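Local coordinates for dihydropteroate synthase (PDB 6PZ2), which probably catalyses the condensation of a dihydropterin diphosphate with p-aminobenzoate to form dihydropteroate, a step in folate synthesis that sulfonamide drugs target in this enzyme family, at residues W115-D120 / A132-M137; Y95-A100 / K121-V126; G16-T21 / D35-H40. All coordinates share one frame; numbering follows the deposited sequence.

Interaction 1. Residues W115-D120 / A132-M137; sequences WGLRKD and AEVCIM. With PT1 (pteroic acid), chain K.
The side chain of I136 spreads its two branches over G116 and L117, and can be followed outward from CB. With chi1 at -59°, CG1 lies opposite the carbonyl carbon, leaving CG2 opposite the backbone N and directed at the loop. CG2 rests on the bare CA of G116 at 3.6 Å and is 3.9 Å from G116 O. The other branch extends through CG1 to CD1, which meets CD1 of L117 at 4.1 Å. The second methyl of L117, CD2, reaches CG2 of V134 at the same 4.1 Å, so one leucine spans two strand residues that face outward. Beyond the loop, I136 touches S160 of helix 149-166 and V134 touches I127 of helix 123-129.

This is the outer face of a strand in a TIM barrel, met by the loop that leaves the preceding strand, 110-113. The loop reverses in a type I' turn from W115 to R118, closed by R118 N bonding W115 O at 3.0 Å. Glycine suits G116 chiefly because a CB here would run into M137 O and crowd I136 CG2; the positive phi, 60°, is a secondary reason. M137 O lies 3.4 Å from G116 CA, in a C-H...O contact bent to 122° at the hydrogen. D113 holds the turn through hydrogen bonds from its carboxylate oxygens to W115 N (OD1) and L117 N (OD2).

On the inner side of the strand the side chains serve the ligand. M137 carries its SD to 3.5 Å from ring nitrogen N4 of pteroic acid, a bulky, polarisable partner for the pterin, while C135 brings SG to 3.7 Å from the exocyclic N11. These two are close contacts; hydrogen bonds to pteroic acid come from N112 and D177.

Interaction 2. Residues Y95-A100 / K121-V126; sequences YKADVA and KNMASV
M123 reaches across to the start of the facing helix and folds its thioether against Y95, A97 and A100. Its chain leaves with CG opposite the backbone N (chi1 179°) and then bends at both chi2, 67°, and chi3, 79°, which curls the terminal methyl back over the Y95-K96 peptide. CE stands almost directly above the flat face of that peptide, 3.3 Å from Y95 C. One atom earlier, SD packs on CB of A100 at 3.7 Å. A flexible, unbranched methionine can follow such a curved surface. A97 and M123 are the closest pair across the two segments, their CA atoms 4.4 Å apart, a closeness that a residue as small as alanine allows. The CB of A97 is in turn met by CB of N122 at 3.6 Å and by CG2 of V126 at 4.1 Å; the same valine methyl lies 3.8 Å from A97 O.

The two segments open successive outer helices of the TIM barrel, 97-105 and 123-129, which follow strands 90-93 and 110-113. Both helices also rest on the strand between them in the chain: A100 and M123 touch V111, and M123 reaches D113 as well.

Around this apolar layer, polar groups fix the helix starts. K96 is the N-cap residue of helix 97-105, and its carbonyl O receives A100 N at 3.0 Å in the first helical turn. The carboxylate of D120 bonds A97 N with OD2 and N122 N with OD1, linking the N-terminal ends of the two helices. Further out, K96 NZ forms salt bridges with E71 and E57, Y95 OH bonds E57, and the Y95 ring meets that of W115 edge-to-face.

Interaction 3. Residues G16-T21 / D35-H40; sequences GILNVT and DIAIQH. With SO4 (sulfate ion), chain B.
L18, near the end of the first strand of the TIM barrel, and V20, just past it, pack on A37 and H40 of the helix that follows in a beta-alpha-beta unit. Strand 16-19 and helix 35-40 run almost exactly antiparallel, at 176°, with axes 9.3 Å apart, as the return helix of such a unit requires.

The van der Waals contacts are carried by three methyl groups. L18 sets CG opposite its backbone N (chi1 -176°), which sends it toward the helix, and chi2 then turns CD1 onto it, 3.6 Å from A37 O and 3.8 Å from H40 CD2. L18 and H40 lie alongside each other, pointing opposite ways. CG1 of V20 meets CB of A37 at 3.9 Å; alanine's short side chain lets the branched L18 and V20 come close to the helix. Behind this layer, L18 also touches V78 of helix 68-85.

The polar link is indirect. One water donates to I17 O at 2.6 Å and hydrogen-bonds H40 NE2 at 3.0 Å, joining strand and helix; histidine is long enough to bring a polar atom to this partly exposed border.

Anion binding belongs to the other side of the strand. N19 points away from the helix, and R60, R247 and H249 also bond the sulfate it meets. The ion probably comes from the crystallisation liquor, but the cluster is consistent with a site for the substrate's diphosphate. CD1 of I17 flanks the ion, and N19 ND2 donates to sulfate O4 at 3.0 Å, a weak bond bent to 124°.

Interactions 1 and 2 are neighbours, their centres 8 Å apart, and share one stretch of barrel wall: L117 CD2 packs on M123 CG at 3.6 Å, and D120 CB lies 3.5 Å from Y95 O. Their segments alternate along the chain. In space, the loop 115-120 is seated between strand 133-137 and the two helix starts. Interaction 3 stands apart, with its centre 22 Å from that of interaction 1 and 23 Å from that of interaction 2. The active-site pocket connects it to interaction 1: strand 133-137 faces the pterin, whereas the sulfate beside strand 16-19 sits with O1 3.3 Å from C13, the methylene carbon of pteroic acid.

Interaction 1. Residues W115-D120 / A132-M137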
# COMPACT_ATOMS: atom_id res chain seq x y z
N TRP A 115 16.24 19.71 10.41
CA TRP A 115 17.51 20.19 9.83
C TRP A 115 18.69 19.30 10.23
O TRP A 115 19.82 19.58 9.89
CB TRP A 115 17.73 21.65 10.21
CG TRP A 115 17.02 22.55 9.27
CD1 TRP A 115 15.86 23.24 9.48
CD2 TRP A 115 17.41 22.81 7.92
NE1 TRP A 115 15.51 23.93 8.34
CE2 TRP A 115 16.44 23.67 7.37
CE3 TRP A 115 18.49 22.38 7.14
CZ2 TRP A 115 16.51 24.11 6.05
CZ3 TRP A 115 18.58 22.85 5.85
CH2 TRP A 115 17.60 23.70 5.32
N GLY A 116 18.42 18.20 10.91
CA GLY A 116 19.45 17.18 11.07
C GLY A 116 20.68 17.71 11.79
O GLY A 116 21.81 17.36 11.44
N LEU A 117 20.40 18.53 12.80
CA LEU A 117 21.32 19.09 13.75
C LEU A 117 22.05 20.28 13.10
O LEU A 117 22.95 20.76 13.72
CB LEU A 117 22.35 18.08 14.26
CG LEU A 117 21.79 16.78 14.81
CD1 LEU A 117 22.92 15.88 15.23
CD2 LEU A 117 20.86 17.02 15.98
N ARG A 118 21.68 20.73 11.92
CA ARG A 118 22.50 21.77 11.26
C ARG A 118 21.97 23.18 11.51
O ARG A 118 22.63 24.12 11.10
CB ARG A 118 22.49 21.60 9.74
CG ARG A 118 23.01 20.27 9.22
CD ARG A 118 24.30 19.77 9.83
NE ARG A 118 24.75 18.51 9.27
CZ ARG A 118 25.26 18.39 8.04
NH1 ARG A 118 25.57 19.49 7.35
NH2 ARG A 118 25.41 17.19 7.51
N LYS A 119 20.77 23.40 12.01
CA LYS A 119 20.28 24.75 12.06
C LYS A 119 20.63 25.37 13.41
O LYS A 119 20.72 26.55 13.49
CB LYS A 119 18.76 24.87 11.84
CG LYS A 119 18.34 26.03 10.95
CD LYS A 119 19.35 26.31 9.84
CE LYS A 119 18.79 26.52 8.45
NZ LYS A 119 19.83 26.26 7.43
N ASP A 120 20.82 24.58 14.44
CA ASP A 120 21.14 25.12 15.72
C ASP A 120 22.39 24.41 16.24
O ASP A 120 22.33 23.20 16.58
CB ASP A 120 19.95 24.98 16.67
CG ASP A 120 20.07 25.75 17.99
OD1 ASP A 120 21.18 25.78 18.55
OD2 ASP A 120 19.03 26.24 18.48
N ALA A 132 18.76 11.98 24.89
CA ALA A 132 17.52 11.85 24.14
C ALA A 132 17.74 10.97 22.89
O ALA A 132 18.86 10.78 22.40
CB ALA A 132 17.06 13.22 23.73
N GLU A 133 16.63 10.50 22.33
CA GLU A 133 16.62 9.96 20.99
C GLU A 133 16.51 11.14 20.04
O GLU A 133 15.96 12.16 20.43
CB GLU A 133 15.45 9.01 20.80
CG GLU A 133 15.11 8.35 22.11
CD GLU A 133 15.10 6.86 21.99
OE1 GLU A 133 16.16 6.25 22.23
OE2 GLU A 133 14.04 6.34 21.61
N VAL A 134 17.08 10.98 18.86
CA VAL A 134 16.97 12.00 17.84
C VAL A 134 16.69 11.36 16.48
O VAL A 134 17.28 10.34 16.08
CB VAL A 134 18.22 12.90 17.82
CG1 VAL A 134 19.51 12.10 17.70
CG2 VAL A 134 18.16 13.96 16.72
N CYS A 135 15.82 12.02 15.74
CA CYS A 135 15.67 11.79 14.35
C CYS A 135 16.43 12.87 13.60
O CYS A 135 16.07 14.04 13.64
CB CYS A 135 14.20 11.77 13.93
SG CYS A 135 13.96 11.50 12.15
N ILE A 136 17.39 12.41 12.82
CA ILE A 136 18.20 13.27 11.98
C ILE A 136 17.66 13.19 10.56
O ILE A 136 17.86 12.20 9.87
CB ILE A 136 19.67 12.83 11.98
CG1 ILE A 136 20.26 12.85 13.39
CG2 ILE A 136 20.48 13.68 11.01
CD1 ILE A 136 21.72 12.43 13.44
N MET A 137 17.06 14.26 10.12
CA MET A 137 16.44 14.29 8.84
C MET A 137 17.31 15.07 7.86
O MET A 137 17.84 16.10 8.22
CB MET A 137 15.07 14.95 8.93
CG MET A 137 14.22 14.71 7.69
SD MET A 137 12.77 15.74 7.54
CE MET A 137 13.48 17.19 6.76
C2 PT1 K . 9.28 14.28 7.69
C3 PT1 K . 8.56 15.47 8.11
C5 PT1 K . 8.80 15.87 9.50
N6 PT1 K . 7.71 16.19 7.33
C7 PT1 K . 10.29 14.07 9.79
N9 PT1 K . 9.65 15.16 10.24
C10 PT1 K . 7.11 17.29 7.82
N11 PT1 K . 11.12 13.37 10.59
C12 PT1 K . 7.37 17.69 9.13
C21 PT1 K . 5.09 19.02 0.50
O22 PT1 K . 5.90 18.90 -0.44
O1 PT1 K . 9.16 13.80 6.45
N4 PT1 K . 10.13 13.64 8.52
N8 PT1 K . 8.16 16.96 9.95
C13 PT1 K . 6.20 18.10 6.92
N14 PT1 K . 6.99 18.58 5.80
C15 PT1 K . 6.48 18.73 4.55
C16 PT1 K . 5.11 18.72 4.29
C17 PT1 K . 7.37 18.84 3.49
C18 PT1 K . 4.66 18.85 2.98
C19 PT1 K . 6.93 18.96 2.18
C20 PT1 K . 5.57 18.96 1.92
O23 PT1 K . 3.89 19.13 0.25

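Interaction 2. Residues Y95-A100 / K121-V126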
# COMPACT_ATOMS: atom_id res chain seq x y z
N TYR A 95 13.64 22.24 15.24
CA TYR A 95 15.05 22.33 14.95
C TYR A 95 15.73 23.32 15.90
O TYR A 95 16.92 23.61 15.72
CB TYR A 95 15.29 22.80 13.52
CG TYR A 95 14.57 24.06 13.11
CD1 TYR A 95 15.15 25.31 13.25
CD2 TYR A 95 13.32 23.98 12.53
CE1 TYR A 95 14.51 26.45 12.81
CE2 TYR A 95 12.65 25.12 12.12
CZ TYR A 95 13.24 26.36 12.27
OH TYR A 95 12.55 27.47 11.87
N LYS A 96 15.01 23.83 16.91
CA LYS A 96 15.62 24.79 17.84
C LYS A 96 16.00 24.09 19.15
O LYS A 96 15.19 23.45 19.81
CB LYS A 96 14.66 25.95 18.08
CG LYS A 96 14.17 26.61 16.80
CD LYS A 96 13.34 27.84 17.04
CE LYS A 96 12.67 28.37 15.79
NZ LYS A 96 11.60 27.48 15.30
N ALA A 97 17.26 24.28 19.53
CA ALA A 97 17.86 23.61 20.68
C ALA A 97 17.17 24.04 21.99
O ALA A 97 16.98 23.21 22.88
CB ALA A 97 19.34 23.91 20.70
N ASP A 98 16.76 25.29 22.09
CA ASP A 98 16.10 25.78 23.34
C ASP A 98 14.69 25.20 23.49
O ASP A 98 14.28 24.86 24.61
CB ASP A 98 16.03 27.30 23.47
CG ASP A 98 15.63 28.08 22.23
OD1 ASP A 98 15.47 29.28 22.38
OD2 ASP A 98 15.52 27.51 21.11
N VAL A 99 14.00 25.04 22.37
CA VAL A 99 12.71 24.38 22.39
C VAL A 99 12.90 22.92 22.82
O VAL A 99 12.19 22.40 23.70
CB VAL A 99 12.03 24.46 21.02
CG1 VAL A 99 10.74 23.67 21.01
CG2 VAL A 99 11.78 25.90 20.59
N ALA A 100 13.85 22.26 22.17
CA ALA A 100 14.12 20.85 22.48
C ALA A 100 14.44 20.65 23.96
O ALA A 100 14.00 19.67 24.61
CB ALA A 100 15.27 20.37 21.64
N LYS A 121 23.48 25.17 16.39
CA LYS A 121 24.75 24.58 16.81
C LYS A 121 24.61 23.95 18.20
O LYS A 121 25.40 23.06 18.52
CB LYS A 121 25.90 25.60 16.77
CG LYS A 121 26.10 26.30 15.43
CD LYS A 121 27.51 26.86 15.19
CE LYS A 121 27.95 27.92 16.18
NZ LYS A 121 27.21 29.20 16.05
N ASN A 122 23.60 24.32 19.01
CA ASN A 122 23.48 23.70 20.35
C ASN A 122 22.68 22.40 20.36
O ASN A 122 22.61 21.74 21.45
CB ASN A 122 22.84 24.65 21.37
CG ASN A 122 23.66 25.91 21.54
OD1 ASN A 122 24.89 25.85 21.64
ND2 ASN A 122 22.99 27.04 21.49
N MET A 123 22.10 22.01 19.22
CA MET A 123 21.10 20.95 19.24
C MET A 123 21.76 19.64 19.64
O MET A 123 21.21 18.93 20.46
CB MET A 123 20.37 20.76 17.90
CG MET A 123 19.36 19.61 17.97
SD MET A 123 17.96 19.97 19.06
CE MET A 123 17.04 21.02 17.93
N ALA A 124 22.92 19.33 19.06
CA ALA A 124 23.60 18.09 19.36
C ALA A 124 23.88 17.99 20.86
O ALA A 124 23.69 16.90 21.41
CB ALA A 124 24.87 17.95 18.56
N SER A 125 24.35 19.06 21.51
CA SER A 125 24.74 18.90 22.94
C SER A 125 23.50 18.82 23.82
O SER A 125 23.50 18.10 24.84
CB SER A 125 25.75 19.93 23.43
OG SER A 125 25.33 21.25 23.13
N VAL A 126 22.41 19.47 23.40
CA VAL A 126 21.13 19.27 24.12
C VAL A 126 20.72 17.80 24.07
O VAL A 126 20.35 17.20 25.09
CB VAL A 126 20.01 20.17 23.59
CG1 VAL A 126 18.65 19.73 24.12
CG2 VAL A 126 20.27 21.63 23.94

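Interaction 3. Residues G16-T21 / D35-H40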
# COMPACT_ATOMS: atom_id res chain seq x y z
N GLY A 16 2.20 9.37 15.03
CA GLY A 16 1.09 10.25 14.66
C GLY A 16 1.46 11.72 14.71
O GLY A 16 2.19 12.17 15.56
N ILE A 17 0.91 12.52 13.83
CA ILE A 17 1.28 13.91 13.75
C ILE A 17 0.32 14.75 14.58
O ILE A 17 -0.88 14.65 14.41
CB ILE A 17 1.28 14.32 12.27
CG1 ILE A 17 2.35 13.54 11.50
CG2 ILE A 17 1.45 15.83 12.15
CD1 ILE A 17 2.23 13.65 10.00
N LEU A 18 0.84 15.62 15.46
CA LEU A 18 0.03 16.57 16.22
C LEU A 18 0.63 17.97 16.04
O LEU A 18 1.58 18.31 16.75
CB LEU A 18 0.02 16.16 17.70
CG LEU A 18 -0.86 17.02 18.61
CD1 LEU A 18 -2.30 16.97 18.16
CD2 LEU A 18 -0.78 16.58 20.06
N ASN A 19 0.08 18.75 15.11
CA ASN A 19 0.49 20.15 14.89
C ASN A 19 -0.41 21.07 15.71
O ASN A 19 -1.60 20.93 15.68
CB ASN A 19 0.43 20.57 13.42
CG ASN A 19 1.50 19.89 12.58
OD1 ASN A 19 2.69 19.90 12.93
ND2 ASN A 19 1.10 19.26 11.48
N VAL A 20 0.16 22.04 16.43
CA VAL A 20 -0.65 22.87 17.32
C VAL A 20 -0.38 24.34 16.99
O VAL A 20 -0.58 25.18 17.85
CB VAL A 20 -0.41 22.56 18.81
CG1 VAL A 20 -0.82 21.14 19.16
CG2 VAL A 20 1.03 22.81 19.23
N THR A 21 0.02 24.62 15.76
CA THR A 21 -0.05 25.99 15.25
C THR A 21 -1.50 26.46 15.24
O THR A 21 -2.45 25.65 15.21
CB THR A 21 0.50 26.11 13.82
OG1 THR A 21 -0.21 25.22 12.95
CG2 THR A 21 1.96 25.76 13.72
N ASP A 35 -7.42 21.37 24.82
CA ASP A 35 -8.19 20.14 25.06
C ASP A 35 -8.48 19.40 23.75
O ASP A 35 -8.55 18.17 23.74
CB ASP A 35 -9.55 20.44 25.69
CG ASP A 35 -9.51 21.03 27.09
OD1 ASP A 35 -10.27 21.98 27.31
OD2 ASP A 35 -8.73 20.52 27.93
N ILE A 36 -8.68 20.16 22.67
CA ILE A 36 -8.87 19.63 21.31
C ILE A 36 -7.61 18.87 20.88
O ILE A 36 -7.70 17.71 20.46
CB ILE A 36 -9.24 20.77 20.34
CG1 ILE A 36 -10.68 21.27 20.57
CG2 ILE A 36 -9.01 20.38 18.89
CD1 ILE A 36 -11.06 22.54 19.79
N ALA A 37 -6.44 19.50 21.06
CA ALA A 37 -5.17 18.86 20.73
C ALA A 37 -5.04 17.54 21.50
O ALA A 37 -4.65 16.53 20.91
CB ALA A 37 -4.01 19.78 20.98
N ILE A 38 -5.40 17.54 22.78
CA ILE A 38 -5.24 16.33 23.61
C ILE A 38 -6.22 15.24 23.16
O ILE A 38 -5.91 14.04 23.23
CB ILE A 38 -5.43 16.67 25.11
CG1 ILE A 38 -4.38 17.67 25.59
CG2 ILE A 38 -5.42 15.42 25.99
CD1 ILE A 38 -2.95 17.16 25.55
N GLN A 39 -7.43 15.63 22.77
CA GLN A 39 -8.42 14.66 22.27
C GLN A 39 -7.88 14.02 20.99
O GLN A 39 -7.90 12.78 20.87
CB GLN A 39 -9.82 15.28 22.08
CG GLN A 39 -10.91 14.23 21.83
CD GLN A 39 -10.88 13.10 22.83
OE1 GLN A 39 -10.97 13.32 24.03
NE2 GLN A 39 -10.69 11.87 22.37
N HIS A 40 -7.31 14.84 20.10
CA HIS A 40 -6.69 14.33 18.88
C HIS A 40 -5.60 13.31 19.21
O HIS A 40 -5.52 12.25 18.54
CB HIS A 40 -6.21 15.46 17.96
CG HIS A 40 -5.77 14.96 16.62
ND1 HIS A 40 -6.32 13.84 16.03
CD2 HIS A 40 -4.85 15.42 15.75
CE1 HIS A 40 -5.76 13.63 14.86
NE2 HIS A 40 -4.85 14.59 14.67
S SO4 B . 2.72 17.88 8.23
O1 SO4 B . 2.99 18.93 7.23
O2 SO4 B . 3.66 18.02 9.36
O3 SO4 B . 2.89 16.55 7.61
O4 SO4 B . 1.33 18.02 8.73
O HOH W 1 -2.68 13.64 12.77